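PDB 2QTF: GTPase HflX from Sulfolobus solfataricus P2, which hydrolyses GTP, being specific for that nucleotide, and associates with the 50S ribosomal subunit, perhaps acting in protein synthesis or ribosome biogenesis. Local coordinates for residues V234-G239 with V250-A255; S58-F63 with R76-K81. One frame throughout, in Å; residues are numbered along the deposited sequence.

In the fold
The two contacts belong to different parts of one chain and follow each other in sequence, their centres about 26 Å apart. Contact 1 lies deep, about 7 Å from the centre of the chain, and joins the loop after strand 226-232 of the mixed GTPase sheet to helix 245-253. Contact 2 sits farther out, about 21 Å from that centre, and ties strand 59-62 of the four-stranded parallel sheet to the end of helix 68-78. Every touching residue of contact 1 is buried, and its apolar packing is supplemented by one bridging water; an acetate sits on the loop's Gly235. In contact 2 a buried leucine pair gives way to a partly exposed lysine whose ammonium end binds backbone carbonyls.

Contact 1 of 2, residues V234-G239 with V250-A255; sequences VGFIRG and VTLSEA. With ACT (acetate ion), chain H.
Val234 and Leu252 form the heart of an apolar seam. Val234 CG1, set between its own backbone N and carbonyl carbon (chi1 72°), presses on the helix backbone at 3.5 Å from Leu252 CA, closer than usual van der Waals contact; a beta-branched valine is short enough to lie directly on the helix backbone. The same methyl meets Thr251 CG2 at 3.9 Å, while Thr251 OG1 turns to the carbonyl of Ala247 within its own helix.

Leu252 extends past Val234 to Phe236, where CD2 comes to the ring edge in its plane, 3.9 Å from Phe236 CD1. The two side chains cross at about a right angle. With an alanine in place of Phe236, the CD2 methyl of Leu252 would probably face a gap and Tyr187 would lose its edge-to-face ring partner.

The polar link is indirect: one water accepts from Val234 N at 3.0 Å and donates to Thr251 O at 2.9 Å. One residue on, Gly235 N donates to O of an acetate ion, probably from the crystallisation liquor, at 2.8 Å. Val234 and Gly235 are predicted to bind GTP, and Lys192, in what is probably the P-loop, also bonds the acetate.

Around the seam, helix 86-97 packs on Val234 and Thr251, helix 101-121 touches Thr251, and helix 271-288 covers Phe236 and Leu252 through Ile284.

Contact 2 of 2, residues S58-F63 with R76-K81; sequences STLIIF and RELKGK
Ser58 opens the contact with its backbone: its carbonyl O lies against the aliphatic part of Lys81, 3.6 Å from Lys81 CB and 3.8 Å from Lys81 CG. The lysine chain passes alongside, with CG anti to its own carbonyl carbon (chi1 -65°) and every later torsion extended. This straight course delivers NZ to the carbonyls of Ile57 and Ile51, so that a long side chain serves both as apolar cover and as a donor to backbone oxygens. The hydroxyl of Ser58, whose CB points away from the helix end, is bound to the carbonyl of Thr3 on the neighbouring strand 2-7.

Thr59 starts the strand and also directs its CB away. Its OG1 donates a weak hydrogen bond to Ser58 OG at 3.3 Å, a link suited to two short hydroxyl residues in succession.

Leu60 points toward the helix and makes the apolar contact. Leu78 CD1 lies 4.0 Å from Leu60 CB and 4.1 Å from Leu60 CD2, so one methyl touches both the root and a branch of its partner. The two leucines cross at about a right angle, their branched apolar chains suiting a buried interface also lined by Leu48 and Ile51 of helix 45-52 and Val83 of strand 82-84.

Directly after Leu78 the chain leaves the helix, with Lys79 at positive phi (46°). Gly80 follows at phi 108°, where a CB would run into the carbonyl O of Lys79, so only glycine fits easily. This turn brings Lys81 back to the sheet, where Leu60 makes backbone hydrogen bonds with Glu82 and Leu84. Strand 59-62, helix 68-78 and parallel strand 82-84 thus form a beta-alpha-beta crossover, with leucines packing the helix onto its sheet.

Contact 1 of 2, residues V234-G239 with V250-A255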
loop_
_atom_site.group_PDB
_atom_site.type_symbol
_atom_site.label_atom_id
_atom_site.label_comp_id
_atom_site.label_asym_id
_atom_site.label_seq_id
_atom_site.Cartn_x
_atom_site.Cartn_y
_atom_site.Cartn_z
ATOM N N VAL A 234 -4.968 0.828 2.983
ATOM C CA VAL A 234 -3.556 0.499 2.683
ATOM C C VAL A 234 -3.391 -1.044 2.577
ATOM O O VAL A 234 -4.075 -1.837 3.281
ATOM C CB VAL A 234 -2.599 1.184 3.719
ATOM C CG1 VAL A 234 -2.722 0.474 5.148
ATOM C CG2 VAL A 234 -1.152 1.289 3.171
ATOM N N GLY A 235 -2.505 -1.513 1.710
ATOM C CA GLY A 235 -2.242 -2.948 1.642
ATOM C C GLY A 235 -1.437 -3.457 2.824
ATOM O O GLY A 235 -0.874 -2.626 3.578
ATOM N N PHE A 236 -1.395 -4.792 3.014
ATOM C CA PHE A 236 -0.419 -5.461 3.881
ATOM C C PHE A 236 0.902 -5.372 3.075
ATOM O O PHE A 236 0.950 -5.686 1.882
ATOM C CB PHE A 236 -0.791 -6.939 4.040
ATOM C CG PHE A 236 -2.185 -7.158 4.544
ATOM C CD1 PHE A 236 -2.705 -6.378 5.544
ATOM C CD2 PHE A 236 -2.962 -8.185 4.007
ATOM C CE1 PHE A 236 -4.040 -6.627 6.116
ATOM C CE2 PHE A 236 -4.302 -8.389 4.464
ATOM C CZ PHE A 236 -4.821 -7.611 5.540
ATOM N N ILE A 237 1.950 -4.867 3.726
ATOM C CA ILE A 237 3.193 -4.542 3.025
ATOM C C ILE A 237 4.210 -5.595 3.551
ATOM O O ILE A 237 4.220 -5.898 4.738
ATOM C CB ILE A 237 3.748 -3.110 3.436
ATOM C CG1 ILE A 237 2.777 -1.876 3.168
ATOM C CG2 ILE A 237 5.098 -2.839 2.756
ATOM C CD1 ILE A 237 2.539 -1.596 1.789
ATOM N N ARG A 238 5.032 -6.120 2.670
ATOM C CA ARG A 238 6.032 -7.114 3.058
ATOM C C ARG A 238 7.315 -6.417 3.518
ATOM O O ARG A 238 7.658 -5.387 2.982
ATOM C CB ARG A 238 6.325 -8.039 1.869
ATOM C CG ARG A 238 5.019 -8.854 1.413
ATOM C CD ARG A 238 5.255 -9.582 0.108
ATOM N NE ARG A 238 4.114 -10.477 -0.199
ATOM C CZ ARG A 238 3.175 -10.139 -1.095
ATOM N NH1 ARG A 238 3.231 -8.913 -1.649
ATOM N NH2 ARG A 238 2.190 -10.982 -1.405
ATOM N N GLY A 239 7.985 -6.890 4.558
ATOM C CA GLY A 239 9.321 -6.249 4.795
ATOM C C GLY A 239 9.227 -4.802 5.274
ATOM O O GLY A 239 10.008 -3.942 4.827
ATOM N N VAL A 250 -0.937 1.896 12.346
ATOM C CA VAL A 250 -1.995 2.856 12.650
ATOM C C VAL A 250 -2.821 3.213 11.415
ATOM O O VAL A 250 -4.047 3.353 11.438
ATOM C CB VAL A 250 -1.384 4.146 13.289
ATOM C CG1 VAL A 250 -2.460 5.109 13.622
ATOM C CG2 VAL A 250 -0.686 3.824 14.645
ATOM N N THR A 251 -2.153 3.425 10.297
ATOM C CA THR A 251 -2.873 3.626 9.021
ATOM C C THR A 251 -3.747 2.383 8.668
ATOM O O THR A 251 -4.878 2.538 8.216
ATOM C CB THR A 251 -1.827 3.870 7.846
ATOM O OG1 THR A 251 -1.070 5.011 8.188
ATOM C CG2 THR A 251 -2.533 4.132 6.434
ATOM N N LEU A 252 -3.172 1.189 8.744
ATOM C CA LEU A 252 -3.898 0.006 8.392
ATOM C C LEU A 252 -5.075 -0.204 9.352
ATOM O O LEU A 252 -6.189 -0.652 8.922
ATOM C CB LEU A 252 -2.921 -1.245 8.439
ATOM C CG LEU A 252 -3.596 -2.623 8.150
ATOM C CD1 LEU A 252 -4.213 -2.726 6.683
ATOM C CD2 LEU A 252 -2.594 -3.796 8.473
ATOM N N SER A 253 -4.883 0.109 10.649
ATOM C CA SER A 253 -5.997 -0.042 11.634
ATOM C C SER A 253 -7.253 0.743 11.329
ATOM O O SER A 253 -8.349 0.463 11.908
ATOM C CB SER A 253 -5.481 0.338 13.063
ATOM O OG SER A 253 -4.540 -0.684 13.419
ATOM N N GLU A 254 -7.168 1.750 10.445
ATOM C CA GLU A 254 -8.369 2.422 9.953
ATOM C C GLU A 254 -9.320 1.428 9.226
ATOM O O GLU A 254 -10.487 1.773 8.934
ATOM C CB GLU A 254 -8.088 3.539 9.006
ATOM C CG GLU A 254 -7.212 4.710 9.653
ATOM C CD GLU A 254 -6.861 5.817 8.699
ATOM O OE1 GLU A 254 -7.430 5.906 7.570
ATOM O OE2 GLU A 254 -6.033 6.701 9.121
ATOM N N ALA A 255 -8.856 0.245 8.903
ATOM C CA ALA A 255 -9.742 -0.692 8.199
ATOM C C ALA A 255 -10.913 -1.055 9.125
ATOM O O ALA A 255 -11.949 -1.476 8.684
ATOM C CB ALA A 255 -9.011 -1.931 7.864
HETATM C C ACT H . -0.400 -1.229 -1.151
HETATM O O ACT H . -1.380 -0.527 -0.631
HETATM O OXT ACT H . -0.364 -2.520 -1.053
HETATM C CH3 ACT H . 0.740 -0.472 -1.844
HETATM O O HOH W 1 -5.664 2.522 5.412
#

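Contact 2 of 2, residues S58-F63 with R76-K81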
loop_
_atom_site.group_PDB
_atom_site.type_symbol
_atom_site.label_atom_id
_atom_site.label_comp_id
_atom_site.label_asym_id
_atom_site.label_seq_id
_atom_site.Cartn_x
_atom_site.Cartn_y
_atom_site.Cartn_z
ATOM N N SER A 58 9.084 13.583 -12.862
ATOM C CA SER A 58 8.900 14.460 -11.743
ATOM C C SER A 58 9.662 13.994 -10.535
ATOM O O SER A 58 9.985 14.807 -9.691
ATOM C CB SER A 58 7.425 14.668 -11.399
ATOM O OG SER A 58 6.842 13.453 -10.997
ATOM N N THR A 59 10.020 12.714 -10.474
ATOM C CA THR A 59 10.500 12.170 -9.200
ATOM C C THR A 59 11.489 11.025 -9.393
ATOM O O THR A 59 11.284 10.145 -10.231
ATOM C CB THR A 59 9.272 11.629 -8.320
ATOM O OG1 THR A 59 8.328 12.708 -8.141
ATOM C CG2 THR A 59 9.703 10.980 -6.954
ATOM N N LEU A 60 12.534 11.043 -8.567
ATOM C CA LEU A 60 13.483 9.903 -8.538
ATOM C C LEU A 60 13.130 8.979 -7.367
ATOM O O LEU A 60 12.966 9.444 -6.280
ATOM C CB LEU A 60 14.896 10.439 -8.330
ATOM C CG LEU A 60 16.012 9.434 -8.113
ATOM C CD1 LEU A 60 16.049 8.399 -9.243
ATOM C CD2 LEU A 60 17.388 10.226 -7.939
ATOM N N ILE A 61 12.958 7.682 -7.623
ATOM C CA ILE A 61 12.670 6.771 -6.541
ATOM C C ILE A 61 13.737 5.679 -6.504
ATOM O O ILE A 61 13.972 5.027 -7.517
ATOM C CB ILE A 61 11.217 6.134 -6.683
ATOM C CG1 ILE A 61 10.170 7.280 -6.694
ATOM C CG2 ILE A 61 10.933 5.145 -5.493
ATOM C CD1 ILE A 61 8.748 6.779 -7.061
ATOM N N ILE A 62 14.370 5.519 -5.349
ATOM C CA ILE A 62 15.416 4.506 -5.186
ATOM C C ILE A 62 14.915 3.476 -4.187
ATOM O O ILE A 62 14.608 3.787 -3.045
ATOM C CB ILE A 62 16.739 5.173 -4.797
ATOM C CG1 ILE A 62 17.250 6.096 -5.993
ATOM C CG2 ILE A 62 17.759 4.078 -4.467
ATOM C CD1 ILE A 62 18.275 7.114 -5.516
ATOM N N PHE A 63 14.742 2.242 -4.634
ATOM C CA PHE A 63 14.220 1.260 -3.734
ATOM C C PHE A 63 15.310 0.669 -2.853
ATOM O O PHE A 63 15.615 -0.483 -3.015
ATOM C CB PHE A 63 13.415 0.192 -4.503
ATOM C CG PHE A 63 12.396 -0.520 -3.641
ATOM C CD1 PHE A 63 11.246 0.137 -3.170
ATOM C CD2 PHE A 63 12.628 -1.845 -3.231
ATOM C CE1 PHE A 63 10.319 -0.574 -2.342
ATOM C CE2 PHE A 63 11.713 -2.562 -2.442
ATOM C CZ PHE A 63 10.562 -1.944 -1.998
ATOM N N ARG A 76 20.187 18.328 -3.788
ATOM C CA ARG A 76 20.841 19.542 -4.415
ATOM C C ARG A 76 20.812 19.488 -5.934
ATOM O O ARG A 76 20.284 20.393 -6.554
ATOM C CB ARG A 76 22.296 19.719 -3.918
ATOM C CG ARG A 76 22.958 21.014 -4.594
ATOM C CD ARG A 76 24.512 20.987 -4.298
ATOM N NE ARG A 76 25.164 19.817 -4.905
ATOM C CZ ARG A 76 25.711 18.820 -4.232
ATOM N NH1 ARG A 76 25.698 18.763 -2.896
ATOM N NH2 ARG A 76 26.259 17.867 -4.906
ATOM N N GLU A 77 21.237 18.384 -6.528
ATOM C CA GLU A 77 21.296 18.282 -7.952
ATOM C C GLU A 77 19.926 18.395 -8.583
ATOM O O GLU A 77 19.799 18.948 -9.672
ATOM C CB GLU A 77 21.815 16.902 -8.325
ATOM C CG GLU A 77 23.222 16.674 -7.940
ATOM C CD GLU A 77 24.143 17.843 -8.392
ATOM O OE1 GLU A 77 24.143 18.200 -9.619
ATOM O OE2 GLU A 77 24.772 18.446 -7.465
ATOM N N LEU A 78 18.891 17.872 -7.894
ATOM C CA LEU A 78 17.569 17.705 -8.505
ATOM C C LEU A 78 16.876 19.009 -8.507
ATOM O O LEU A 78 15.864 19.135 -9.194
ATOM C CB LEU A 78 16.724 16.636 -7.793
ATOM C CG LEU A 78 17.186 15.230 -8.179
ATOM C CD1 LEU A 78 16.266 14.164 -7.561
ATOM C CD2 LEU A 78 17.280 15.038 -9.671
ATOM N N LYS A 79 17.404 19.959 -7.731
ATOM C CA LYS A 79 16.930 21.365 -7.742
ATOM C C LYS A 79 15.404 21.431 -7.705
ATOM O O LYS A 79 14.799 21.714 -8.713
ATOM C CB LYS A 79 17.361 22.063 -9.024
ATOM C CG LYS A 79 18.792 22.591 -8.970
ATOM C CD LYS A 79 18.850 24.111 -9.346
ATOM C CE LYS A 79 18.252 24.376 -10.743
ATOM N NZ LYS A 79 17.446 25.661 -10.878
ATOM N N GLY A 80 14.779 21.050 -6.615
ATOM C CA GLY A 80 13.347 21.038 -6.710
ATOM C C GLY A 80 12.697 19.664 -6.765
ATOM O O GLY A 80 11.939 19.352 -5.808
ATOM N N LYS A 81 13.006 18.850 -7.812
ATOM C CA LYS A 81 12.443 17.513 -7.989
ATOM C C LYS A 81 12.747 16.592 -6.774
ATOM O O LYS A 81 13.875 16.553 -6.199
ATOM C CB LYS A 81 12.996 16.761 -9.269
ATOM C CG LYS A 81 12.660 17.352 -10.622
ATOM C CD LYS A 81 13.094 16.432 -11.767
ATOM C CE LYS A 81 12.904 17.172 -12.991
ATOM N NZ LYS A 81 13.062 16.345 -14.231
#